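Local coordinates for protein phage related exonuclease (Haemophilus somnus 129PT, PDB 3K93) that probably degrades DNA as a metal-dependent, phage-related exonuclease, at residues Gly57-Gln62 / Leu166-Asp171; Thr112-Asp117 / Val158-Pro163. All blocks are in the same frame, centred on the assembly; numbering follows the deposited sequence.

Contact 1 of 2, residues Gly57-Gln62 / Leu166-Asp171; sequences GNKYTQ and LISAYD
Lys-59 and Gln-62, one turn apart on the first turn of helix 59-66, face Leu-166 and Asp-171 of the loop ahead of helix 173-181. Asn-58 is the N-cap of the helix: its OD1 accepts from Thr-61 N at 3.1 Å, close to the line of its carbonyl bond, while its backbone O receives both Gln-62 N and Thr-61 OG1. At Lys-59, CG is tucked in next to both the backbone N and C (chi1 66°), and the chain beyond it runs extended to Asp-171, which reaches out from the opposite direction. The ammonium forms a salt bridge: NZ lies 2.7 Å from Asp-171 OD2, on its syn lone pair, and makes a weak bond to Asp-171 OD1 at 2.9 Å. A type I turn from Ser-168 to Asp-171 shapes the acceptor side, with Ser-168 N donating to Asp-171 OD2 at 3.0 Å on its anti side, 26° out of the carboxylate plane. Farther along, Leu-166 CD1 rests against the backbone C of Gln-62 and the Lys-59 carbonyl O, 3.9 Å from each. With OD2 gripped from both its syn and anti sides, the carboxylate is held in place, and the nearby ammonium probably favours its charged form.

Contact 2 of 2, residues Thr112-Asp117 / Val158-Pro163; sequences TKCSWD and VLFPTP. With NA (sodium ion), chain B.
Lys-113, Cys-114 and Ser-115 pair with Val-158 through the backbone, in a parallel bridge that centres on Cys-114 and Val-158. Val-158 N donates to Lys-113 O at 2.8 Å in a nearly straight bond (172°), and Ser-115 N returns to Val-158 O at 2.9 Å, more bent at 141°. Cys-114 CA adds a CA-H...O contact to the same Val-158 oxygen. Beyond this point the chains part and a water fills in, donating to Ser-115 O and to Val-158 O and accepting from Phe-160 N at 3.0 Å.

Side-chain packing flanks the bridge. Cys-114 SG lies at the edge of the Phe-160 ring, near its plane, 4.4 Å from CD2, and Leu-159 CD1 packs on Ser-115 O at 3.7 Å. Trp-116, its CG anti to the backbone N (chi1 180°), brings CH2 to 3.5 Å from Thr-162 CG2, while Thr-162 OG1 stands over one indole face, toward the rim.

At the metal, Thr-112 O binds sodium at 2.4 Å beside three waters, Asp-100 and Asp-111; Asp-111 to Lys-113 is consistent with the (D/E)XK part of a PD-(D/E)XK nuclease site.

Lys-63 NZ of helix 59-66 hydrogen-bonds Ser-115 O, Trp-116 O, Phe-160 O and Thr-162 OG1, four acceptors for three hydrogens, so at least one is probably shared. Helix 68-79 packs on Cys-114 and Val-158 of inner strands 108-114 and 152-158, and Leu-176 of helix 173-181 touches Trp-116 and Thr-162.

Contact 2 is the partly buried one, joining the two inner strands of the sheet and the loops that follow them beside the sodium site, whereas contact 1 lies on the surface and joins a helix start to a loop. Backbone pairing, a bridging water and side-chain packing hold contact 2; contact 1 combines a salt bridge with the packing of Leu-166. Both draw on the segment between strand 152-158 and helix 173-181, and contact 2 is nested within the chain loop closed by contact 1. Their centres are 12 Å apart, and Trp-116 joins them: Tyr-60 meets it edge-to-face, Lys-59 CG comes within 3.5 Å of its CH2, and Asp-171 OD2 within 3.8 Å of its CZ2.

Contact 1 of 2, residues Gly57-Gln62 / Leu166-Asp171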
# COMPACT_ATOMS: atom_id res chain seq x y z
N GLY A 57 -1.13 -1.58 -18.92
CA GLY A 57 -2.24 -0.73 -19.33
C GLY A 57 -3.53 -1.43 -18.92
O GLY A 57 -3.59 -2.66 -18.87
N ASN A 58 -4.55 -0.60 -18.66
CA ASN A 58 -5.75 -1.03 -17.94
C ASN A 58 -6.94 -0.10 -18.31
O ASN A 58 -6.80 0.77 -19.16
CB ASN A 58 -5.45 -0.93 -16.44
CG ASN A 58 -4.91 0.45 -16.05
OD1 ASN A 58 -5.33 1.46 -16.60
ND2 ASN A 58 -3.96 0.48 -15.12
N LYS A 59 -8.09 -0.26 -17.65
CA LYS A 59 -9.26 0.56 -17.99
C LYS A 59 -8.98 2.08 -17.87
O LYS A 59 -9.47 2.87 -18.66
CB LYS A 59 -10.49 0.11 -17.17
CG LYS A 59 -10.39 0.35 -15.67
CD LYS A 59 -11.32 -0.56 -14.87
CE LYS A 59 -11.26 -0.23 -13.37
NZ LYS A 59 -12.39 -0.82 -12.63
N TYR A 60 -8.16 2.48 -16.90
CA TYR A 60 -7.82 3.91 -16.70
C TYR A 60 -7.14 4.51 -17.91
O TYR A 60 -7.56 5.55 -18.43
CB TYR A 60 -6.98 4.12 -15.40
CG TYR A 60 -7.57 3.41 -14.19
CD1 TYR A 60 -8.85 3.68 -13.78
CD2 TYR A 60 -6.86 2.42 -13.52
CE1 TYR A 60 -9.42 3.02 -12.70
CE2 TYR A 60 -7.43 1.74 -12.44
CZ TYR A 60 -8.71 2.05 -12.04
OH TYR A 60 -9.30 1.39 -11.01
N THR A 61 -6.11 3.82 -18.40
CA THR A 61 -5.36 4.26 -19.59
C THR A 61 -6.19 4.02 -20.87
O THR A 61 -6.11 4.81 -21.80
CB THR A 61 -3.98 3.53 -19.72
OG1 THR A 61 -4.21 2.14 -19.92
CG2 THR A 61 -3.10 3.71 -18.45
N GLN A 62 -6.98 2.96 -20.93
CA GLN A 62 -7.83 2.76 -22.09
C GLN A 62 -8.88 3.87 -22.23
O GLN A 62 -9.21 4.25 -23.34
CB GLN A 62 -8.49 1.38 -22.09
CG GLN A 62 -9.07 0.94 -23.47
CD GLN A 62 -8.19 1.31 -24.69
OE1 GLN A 62 -8.69 1.86 -25.67
NE2 GLN A 62 -6.88 1.02 -24.62
N LEU A 166 -15.86 -0.02 -20.74
CA LEU A 166 -14.80 -0.06 -19.76
C LEU A 166 -15.32 -0.21 -18.34
O LEU A 166 -14.54 -0.22 -17.42
CB LEU A 166 -13.97 1.20 -19.89
CG LEU A 166 -13.25 1.38 -21.22
CD1 LEU A 166 -12.43 2.67 -21.21
CD2 LEU A 166 -12.34 0.14 -21.50
N ILE A 167 -16.63 -0.31 -18.15
CA ILE A 167 -17.19 -0.41 -16.81
C ILE A 167 -17.32 -1.89 -16.47
O ILE A 167 -18.18 -2.58 -17.00
CB ILE A 167 -18.56 0.26 -16.74
CG1 ILE A 167 -18.39 1.78 -16.95
CG2 ILE A 167 -19.24 -0.02 -15.38
CD1 ILE A 167 -19.66 2.58 -16.73
N SER A 168 -16.46 -2.38 -15.58
CA SER A 168 -16.47 -3.80 -15.19
C SER A 168 -17.70 -4.15 -14.37
O SER A 168 -18.44 -3.29 -13.93
CB SER A 168 -15.25 -4.12 -14.33
OG SER A 168 -15.47 -3.66 -13.01
N ALA A 169 -17.87 -5.45 -14.15
CA ALA A 169 -18.99 -6.00 -13.40
C ALA A 169 -19.12 -5.29 -12.06
O ALA A 169 -20.22 -5.03 -11.61
CB ALA A 169 -18.77 -7.51 -13.18
N TYR A 170 -17.98 -4.95 -11.46
CA TYR A 170 -17.99 -4.34 -10.13
C TYR A 170 -18.03 -2.82 -10.10
O TYR A 170 -18.26 -2.26 -9.05
CB TYR A 170 -16.85 -4.94 -9.31
CG TYR A 170 -17.12 -6.41 -9.07
CD1 TYR A 170 -17.95 -6.82 -8.01
CD2 TYR A 170 -16.65 -7.38 -9.98
CE1 TYR A 170 -18.24 -8.20 -7.81
CE2 TYR A 170 -16.94 -8.74 -9.80
CZ TYR A 170 -17.73 -9.15 -8.71
OH TYR A 170 -18.00 -10.50 -8.54
N ASP A 171 -17.87 -2.17 -11.26
CA ASP A 171 -17.87 -0.72 -11.39
C ASP A 171 -19.35 -0.21 -11.46
O ASP A 171 -20.27 -0.97 -11.78
CB ASP A 171 -17.12 -0.28 -12.67
CG ASP A 171 -15.58 -0.40 -12.59
OD1 ASP A 171 -15.00 -0.19 -11.51
OD2 ASP A 171 -14.92 -0.65 -13.65

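Contact 2 of 2, residues Thr112-Asp117 / Val158-Pro163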
# COMPACT_ATOMS: atom_id res chain seq x y z
N THR A 112 -3.78 16.45 -22.42
CA THR A 112 -5.06 16.09 -21.87
C THR A 112 -4.91 14.86 -20.94
O THR A 112 -4.27 13.88 -21.31
CB THR A 112 -6.06 15.74 -22.98
OG1 THR A 112 -5.53 14.67 -23.77
CG2 THR A 112 -6.36 16.95 -23.87
N LYS A 113 -5.49 14.93 -19.75
CA LYS A 113 -5.51 13.82 -18.82
C LYS A 113 -6.99 13.51 -18.53
O LYS A 113 -7.68 14.30 -17.89
CB LYS A 113 -4.80 14.21 -17.52
CG LYS A 113 -3.37 14.80 -17.75
CD LYS A 113 -2.40 13.76 -18.23
CE LYS A 113 -0.99 14.33 -18.28
NZ LYS A 113 -0.04 13.42 -18.93
N CYS A 114 -7.44 12.34 -19.00
CA CYS A 114 -8.85 11.93 -18.88
C CYS A 114 -9.06 11.20 -17.59
O CYS A 114 -8.78 10.03 -17.50
CB CYS A 114 -9.23 11.01 -20.06
SG CYS A 114 -9.34 11.93 -21.60
N SER A 115 -9.55 11.89 -16.57
CA SER A 115 -9.79 11.28 -15.27
C SER A 115 -10.77 10.10 -15.32
O SER A 115 -11.73 10.10 -16.12
CB SER A 115 -10.33 12.33 -14.30
OG SER A 115 -9.52 13.50 -14.32
N TRP A 116 -10.54 9.10 -14.48
CA TRP A 116 -11.44 7.97 -14.40
C TRP A 116 -12.83 8.33 -13.84
O TRP A 116 -13.87 8.01 -14.46
CB TRP A 116 -10.82 6.85 -13.55
CG TRP A 116 -11.69 5.67 -13.41
CD1 TRP A 116 -12.34 5.27 -12.28
CD2 TRP A 116 -12.05 4.73 -14.45
NE1 TRP A 116 -13.08 4.14 -12.55
CE2 TRP A 116 -12.92 3.79 -13.86
CE3 TRP A 116 -11.71 4.60 -15.80
CZ2 TRP A 116 -13.46 2.70 -14.59
CZ3 TRP A 116 -12.24 3.51 -16.54
CH2 TRP A 116 -13.12 2.59 -15.93
N ASP A 117 -12.86 8.97 -12.68
CA ASP A 117 -14.10 9.27 -12.01
C ASP A 117 -14.02 10.56 -11.20
O ASP A 117 -12.97 11.20 -11.14
CB ASP A 117 -14.62 8.03 -11.20
CG ASP A 117 -13.85 7.74 -9.95
OD1 ASP A 117 -12.95 8.52 -9.55
OD2 ASP A 117 -14.23 6.70 -9.31
N VAL A 158 -9.47 16.49 -17.56
CA VAL A 158 -10.81 16.47 -18.11
C VAL A 158 -11.58 15.22 -17.67
O VAL A 158 -11.05 14.09 -17.74
CB VAL A 158 -10.79 16.58 -19.64
CG1 VAL A 158 -10.33 17.97 -20.05
CG2 VAL A 158 -9.89 15.52 -20.24
N LEU A 159 -12.80 15.42 -17.18
CA LEU A 159 -13.68 14.33 -16.74
C LEU A 159 -14.83 14.19 -17.71
O LEU A 159 -15.69 15.09 -17.83
CB LEU A 159 -14.26 14.61 -15.33
CG LEU A 159 -15.18 13.51 -14.81
CD1 LEU A 159 -14.45 12.15 -14.70
CD2 LEU A 159 -15.87 13.90 -13.45
N PHE A 160 -14.85 13.06 -18.42
CA PHE A 160 -15.97 12.67 -19.23
C PHE A 160 -16.57 11.44 -18.59
O PHE A 160 -15.89 10.74 -17.83
CB PHE A 160 -15.50 12.27 -20.65
CG PHE A 160 -14.85 13.38 -21.44
CD1 PHE A 160 -15.62 14.41 -21.96
CD2 PHE A 160 -13.49 13.38 -21.69
CE1 PHE A 160 -15.05 15.44 -22.68
CE2 PHE A 160 -12.91 14.43 -22.45
CZ PHE A 160 -13.70 15.45 -22.94
N PRO A 161 -17.80 11.11 -18.95
CA PRO A 161 -18.35 9.81 -18.54
C PRO A 161 -17.50 8.67 -19.03
O PRO A 161 -16.94 8.76 -20.13
CB PRO A 161 -19.72 9.76 -19.22
CG PRO A 161 -19.99 11.08 -19.71
CD PRO A 161 -18.72 11.85 -19.81
N THR A 162 -17.42 7.59 -18.25
CA THR A 162 -16.65 6.43 -18.64
C THR A 162 -17.42 5.67 -19.72
O THR A 162 -18.58 5.39 -19.54
CB THR A 162 -16.36 5.54 -17.40
OG1 THR A 162 -15.56 6.28 -16.48
CG2 THR A 162 -15.60 4.26 -17.78
N PRO A 163 -16.77 5.36 -20.86
CA PRO A 163 -17.43 4.57 -21.91
C PRO A 163 -17.90 3.23 -21.37
O PRO A 163 -17.17 2.60 -20.61
CB PRO A 163 -16.33 4.35 -22.95
CG PRO A 163 -15.25 5.31 -22.64
CD PRO A 163 -15.42 5.79 -21.24
NA NA B . -2.27 12.99 -22.33
O HOH W 1 -12.21 11.74 -18.34
O HOH W 2 0.30 12.43 -22.39
O HOH W 3 -3.52 11.75 -24.31
O HOH W 4 -2.31 11.23 -20.81